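Local structure of hypothetical methylmalonyl-CoA decarboxylase alpha subunit (Sulfolobus tokodaii, 1X0U) at residues V81-G86 with A112-R117; T403-K408 with P431-A436. The protein is of unknown function but belongs to the carboxyl transferase family, whose fold is of the ClpP/crotonase kind. All blocks are in the same frame, centred on the assembly; numbering follows the deposited sequence.

How the interactions relate
The two contacts lie in series along the chain. Interaction 1 comes first. It closes a loop of 25 residues that contains strand 91-98, the antiparallel neighbour of strand 81-88, and brings helix 109-125 onto the first seven-stranded sheet. Interaction 2 opens much later and closes a loop of 22 residues. It joins the corner after strand 401-406, in the second seven-stranded sheet, to strand 434-436 of a small parallel sheet. The loops neither nest nor cross. The centres of interactions 1 and 2 are about 49 Å apart, on opposite sides of the chain's centre. Interaction 1 ties a helix to the first large sheet; interaction 2 ties the second large sheet to the small one.

Interaction 1 of 2, residues V81-G86 with A112-R117; sequences VVTGWG and ANKIVR
Val81 and Thr83 meet Lys114 and Ile115 where helix 109-125 packs on a crotonase-type beta sheet. The helix belongs to the beta-alpha-beta crossover between the parallel strands 91-98 and 129-133. Segments 81-86 and 112-117 run nearly parallel, at 12°, with axes 8.1 Å apart. Lys114 carries the polar part. Its chain bends at chi3 (66°), and NZ ends at Val81 O. NZ donates to Val81 O at 2.6 Å, and the C=O...N angle of 168° puts it almost in line with the carbonyl. NZ also donates to water 1 at 2.8 Å. The same water accepts from Thr83 N at 2.8 Å, so it bridges side chain and strand backbone. With Gly78 O as a further acceptor, the buried ammonium group has three partners. The aliphatic part of Lys114 is used as well. Its CE lies 3.4 Å from Thr83 OG1, and its CD lies 3.9 Å from Val81 CG1. The two methyls of Val81 thus divide their work: CG1 faces the lysine chain, while CG2 meets Ile115 CG1 at 3.9 Å. Thr83 CG2 rests against the helix backbone, 3.6 Å from Lys114 O. Tyr96 on the neighbouring strand 91-98 touches Val81, Thr83 and Ile115. On the side turned away from strand 81-86, the helix meets helix 144-160, where Val116 packs on Ala152 and Met156.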
loop_
_atom_site.group_PDB
_atom_site.type_symbol
_atom_site.label_atom_id
_atom_site.label_comp_id
_atom_site.label_asym_id
_atom_site.label_seq_id
_atom_site.Cartn_x
_atom_site.Cartn_y
_atom_site.Cartn_z
ATOM N N VAL A 81 22.534 -33.893 -6.928
ATOM C CA VAL A 81 22.657 -32.683 -6.126
ATOM C C VAL A 81 22.037 -32.861 -4.737
ATOM O O VAL A 81 20.993 -33.490 -4.588
ATOM C CB VAL A 81 21.989 -31.476 -6.864
ATOM C CG1 VAL A 81 20.490 -31.711 -7.002
ATOM C CG2 VAL A 81 22.266 -30.165 -6.125
ATOM N N VAL A 82 22.704 -32.340 -3.715
ATOM C CA VAL A 82 22.183 -32.425 -2.359
ATOM C C VAL A 82 21.598 -31.051 -2.066
ATOM O O VAL A 82 22.267 -30.024 -2.260
ATOM C CB VAL A 82 23.292 -32.736 -1.319
ATOM C CG1 VAL A 82 22.671 -32.943 0.057
ATOM C CG2 VAL A 82 24.082 -33.964 -1.736
ATOM N N THR A 83 20.351 -31.034 -1.613
ATOM C CA THR A 83 19.668 -29.787 -1.315
ATOM C C THR A 83 18.989 -29.833 0.044
ATOM O O THR A 83 18.515 -30.873 0.489
ATOM C CB THR A 83 18.599 -29.467 -2.388
ATOM O OG1 THR A 83 17.768 -30.619 -2.590
ATOM C CG2 THR A 83 19.250 -29.081 -3.707
ATOM N N GLY A 84 18.953 -28.679 0.691
ATOM C CA GLY A 84 18.349 -28.566 1.996
ATOM C C GLY A 84 18.824 -27.313 2.692
ATOM O O GLY A 84 19.296 -26.366 2.050
ATOM N N TRP A 85 18.721 -27.304 4.010
ATOM C CA TRP A 85 19.137 -26.141 4.780
ATOM C C TRP A 85 19.730 -26.598 6.105
ATOM O O TRP A 85 19.546 -27.740 6.514
ATOM C CB TRP A 85 17.929 -25.247 5.065
ATOM C CG TRP A 85 17.075 -25.751 6.207
ATOM C CD1 TRP A 85 17.218 -25.449 7.527
ATOM C CD2 TRP A 85 15.979 -26.688 6.127
ATOM N NE1 TRP A 85 16.284 -26.138 8.280
ATOM C CE2 TRP A 85 15.514 -26.903 7.446
ATOM C CE3 TRP A 85 15.353 -27.363 5.073
ATOM C CZ2 TRP A 85 14.448 -27.767 7.738
ATOM C CZ3 TRP A 85 14.294 -28.224 5.362
ATOM C CH2 TRP A 85 13.853 -28.417 6.687
ATOM N N GLY A 86 20.423 -25.677 6.767
ATOM C CA GLY A 86 21.015 -25.940 8.060
ATOM C C GLY A 86 21.356 -24.614 8.735
ATOM O O GLY A 86 20.848 -23.554 8.366
ATOM N N ALA A 112 17.751 -30.011 -11.458
ATOM C CA ALA A 112 17.429 -28.590 -11.461
ATOM C C ALA A 112 16.278 -28.254 -10.510
ATOM O O ALA A 112 16.378 -27.316 -9.712
ATOM C CB ALA A 112 17.091 -28.135 -12.871
ATOM N N ASN A 113 15.188 -29.011 -10.581
ATOM C CA ASN A 113 14.043 -28.736 -9.710
ATOM C C ASN A 113 14.365 -28.812 -8.216
ATOM O O ASN A 113 13.741 -28.114 -7.412
ATOM C CB ASN A 113 12.869 -29.662 -10.051
ATOM C CG ASN A 113 12.391 -29.473 -11.482
ATOM O OD1 ASN A 113 12.405 -28.358 -12.002
ATOM N ND2 ASN A 113 11.962 -30.557 -12.122
ATOM N N LYS A 114 15.325 -29.653 -7.834
ATOM C CA LYS A 114 15.706 -29.731 -6.424
ATOM C C LYS A 114 16.357 -28.407 -6.020
ATOM O O LYS A 114 16.102 -27.875 -4.942
ATOM C CB LYS A 114 16.686 -30.876 -6.185
ATOM C CG LYS A 114 16.075 -32.268 -6.373
ATOM C CD LYS A 114 17.083 -33.364 -6.048
ATOM C CE LYS A 114 17.448 -33.349 -4.562
ATOM N NZ LYS A 114 18.522 -34.337 -4.231
ATOM N N ILE A 115 17.199 -27.874 -6.899
ATOM C CA ILE A 115 17.856 -26.606 -6.630
ATOM C C ILE A 115 16.797 -25.498 -6.586
ATOM O O ILE A 115 16.801 -24.664 -5.684
ATOM C CB ILE A 115 18.914 -26.286 -7.717
ATOM C CG1 ILE A 115 20.049 -27.310 -7.647
ATOM C CG2 ILE A 115 19.479 -24.878 -7.520
ATOM C CD1 ILE A 115 21.210 -27.005 -8.596
ATOM N N VAL A 116 15.891 -25.508 -7.559
ATOM C CA VAL A 116 14.814 -24.518 -7.654
ATOM C C VAL A 116 13.982 -24.536 -6.375
ATOM O O VAL A 116 13.632 -23.482 -5.836
ATOM C CB VAL A 116 13.886 -24.817 -8.878
ATOM C CG1 VAL A 116 12.593 -23.999 -8.800
ATOM C CG2 VAL A 116 14.615 -24.496 -10.175
ATOM N N ARG A 117 13.670 -25.741 -5.895
ATOM C CA ARG A 117 12.876 -25.908 -4.684
ATOM C C ARG A 117 13.585 -25.321 -3.465
ATOM O O ARG A 117 12.940 -24.776 -2.572
ATOM C CB ARG A 117 12.562 -27.396 -4.476
ATOM C CG ARG A 117 12.152 -27.802 -3.066
ATOM C CD ARG A 117 10.904 -27.104 -2.557
ATOM N NE ARG A 117 9.700 -27.467 -3.291
ATOM C CZ ARG A 117 8.468 -27.187 -2.875
ATOM N NH1 ARG A 117 8.296 -26.543 -1.727
ATOM N NH2 ARG A 117 7.409 -27.540 -3.607
HETATM O O HOH W 1 18.932 -33.430 -1.663
#

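Interaction 2 of 2, residues T403-K408 with P431-A436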
loop_
_atom_site.group_PDB
_atom_site.type_symbol
_atom_site.label_atom_id
_atom_site.label_comp_id
_atom_site.label_asym_id
_atom_site.label_seq_id
_atom_site.Cartn_x
_atom_site.Cartn_y
_atom_site.Cartn_z
ATOM N N THR A 403 31.296 10.300 2.547
ATOM C CA THR A 403 32.515 10.392 1.770
ATOM C C THR A 403 33.607 11.106 2.561
ATOM O O THR A 403 33.363 12.134 3.204
ATOM C CB THR A 403 32.283 11.141 0.438
ATOM O OG1 THR A 403 31.407 10.369 -0.392
ATOM C CG2 THR A 403 33.586 11.348 -0.307
ATOM N N VAL A 404 34.804 10.526 2.533
ATOM C CA VAL A 404 35.954 11.108 3.192
ATOM C C VAL A 404 37.023 11.242 2.117
ATOM O O VAL A 404 37.600 10.249 1.663
ATOM C CB VAL A 404 36.507 10.232 4.328
ATOM C CG1 VAL A 404 37.772 10.875 4.898
ATOM C CG2 VAL A 404 35.480 10.073 5.427
ATOM N N ILE A 405 37.273 12.478 1.710
ATOM C CA ILE A 405 38.269 12.761 0.691
ATOM C C ILE A 405 39.644 12.843 1.347
ATOM O O ILE A 405 39.921 13.747 2.137
ATOM C CB ILE A 405 37.915 14.078 -0.031
ATOM C CG1 ILE A 405 36.538 13.918 -0.701
ATOM C CG2 ILE A 405 39.001 14.441 -1.031
ATOM C CD1 ILE A 405 36.028 15.139 -1.447
ATOM N N VAL A 406 40.490 11.870 1.028
ATOM C CA VAL A 406 41.835 11.783 1.573
ATOM C C VAL A 406 42.791 12.727 0.843
ATOM O O VAL A 406 43.513 13.502 1.471
ATOM C CB VAL A 406 42.335 10.325 1.486
ATOM C CG1 VAL A 406 43.828 10.235 1.743
ATOM C CG2 VAL A 406 41.588 9.488 2.507
ATOM N N ARG A 407 42.779 12.678 -0.482
ATOM C CA ARG A 407 43.656 13.535 -1.261
ATOM C C ARG A 407 42.964 14.057 -2.515
ATOM O O ARG A 407 41.999 14.812 -2.425
ATOM C CB ARG A 407 44.946 12.790 -1.633
ATOM C CG ARG A 407 46.082 13.713 -2.100
ATOM C CD ARG A 407 47.414 12.962 -2.232
ATOM N NE ARG A 407 47.360 11.879 -3.209
ATOM C CZ ARG A 407 48.424 11.201 -3.626
ATOM N NH1 ARG A 407 48.293 10.227 -4.520
ATOM N NH2 ARG A 407 49.623 11.497 -3.145
ATOM N N LYS A 408 43.445 13.650 -3.683
ATOM C CA LYS A 408 42.862 14.121 -4.930
ATOM C C LYS A 408 41.416 13.693 -5.127
ATOM O O LYS A 408 40.994 12.641 -4.655
ATOM C CB LYS A 408 43.695 13.630 -6.114
ATOM C CG LYS A 408 45.135 14.150 -6.122
ATOM C CD LYS A 408 45.810 13.884 -7.454
ATOM C CE LYS A 408 45.784 12.402 -7.824
ATOM N NZ LYS A 408 46.318 11.584 -6.700
ATOM N N PRO A 431 43.038 17.621 5.491
ATOM C CA PRO A 431 43.733 18.851 5.096
ATOM C C PRO A 431 44.470 18.658 3.768
ATOM O O PRO A 431 44.744 19.615 3.054
ATOM C CB PRO A 431 44.700 19.093 6.259
ATOM C CG PRO A 431 44.018 18.433 7.433
ATOM C CD PRO A 431 43.486 17.162 6.820
ATOM N N THR A 432 44.776 17.406 3.442
ATOM C CA THR A 432 45.505 17.072 2.221
ATOM C C THR A 432 44.631 16.914 0.974
ATOM O O THR A 432 45.137 16.698 -0.133
ATOM C CB THR A 432 46.300 15.769 2.410
ATOM O OG1 THR A 432 45.437 14.756 2.952
ATOM C CG2 THR A 432 47.475 15.992 3.362
ATOM N N ALA A 433 43.324 17.033 1.145
ATOM C CA ALA A 433 42.409 16.876 0.024
ATOM C C ALA A 433 42.444 18.053 -0.939
ATOM O O ALA A 433 42.501 19.207 -0.521
ATOM C CB ALA A 433 40.995 16.681 0.542
ATOM N N GLU A 434 42.441 17.753 -2.232
ATOM C CA GLU A 434 42.397 18.789 -3.253
ATOM C C GLU A 434 41.259 18.443 -4.198
ATOM O O GLU A 434 41.284 17.416 -4.884
ATOM C CB GLU A 434 43.715 18.917 -4.030
ATOM C CG GLU A 434 44.682 17.770 -3.937
ATOM C CD GLU A 434 46.034 18.128 -4.548
ATOM O OE1 GLU A 434 46.084 18.442 -5.761
ATOM O OE2 GLU A 434 47.047 18.106 -3.812
ATOM N N ILE A 435 40.251 19.304 -4.206
ATOM C CA ILE A 435 39.070 19.117 -5.037
ATOM C C ILE A 435 39.200 20.069 -6.220
ATOM O O ILE A 435 39.337 21.276 -6.042
ATOM C CB ILE A 435 37.802 19.425 -4.213
ATOM C CG1 ILE A 435 37.781 18.525 -2.978
ATOM C CG2 ILE A 435 36.546 19.211 -5.055
ATOM C CD1 ILE A 435 36.779 18.926 -1.923
ATOM N N ALA A 436 39.186 19.523 -7.430
ATOM C CA ALA A 436 39.330 20.360 -8.603
ATOM C C ALA A 436 38.439 19.925 -9.743
ATOM O O ALA A 436 38.225 18.734 -9.954
ATOM C CB ALA A 436 40.784 20.376 -9.056
#
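Val406 and Arg407 meet Thr432 to Glu434 at a corner between two sheets, an arrangement consistent with the crotonase fold, a spiral of beta-beta-alpha units whose strands form two sheets set roughly perpendicular. The chain turns at Arg407. Beyond it, Lys408 pairs in parallel with Glu434, joining strands 408-410 and 434-436. Two hydrogen bonds hold the corner. Thr432 OG1 donates to Val406 O at 2.7 Å, with a C=O...O angle of 168°. The hydroxyl can do this because chi1 of 50° sets OG1 between the backbone N and the carbonyl carbon. Glu434 N donates to Arg407 O at 3.0 Å, but the donor stands well above the carbonyl plane. Just before the corner, Ile405 makes the apolar part of the contact. Ile405 CG2 presses on Ala433 CB at 3.4 Å, closer than usual for two carbons. Its other branch reaches Ile435: Ile405 CD1 and Ile435 CD1 meet at 3.9 Å, with the side chains crossing at about a right angle. The charged ends find partners in other parts of the same chain. Arg407 and Lys408 both form salt bridges with Asp368, and they also donate to Lys287 O and Ala285 O respectively. Glu434 OE2 forms a salt bridge with Arg470, and OE1 is hydrogen-bonded to Tyr410 OH. The chi1 of Glu434 is unusual at 17°, so CG nearly eclipses the backbone N. Beyond CG the chain is extended, and Glu434 CG itself lies 4.3 Å from Lys408 CG.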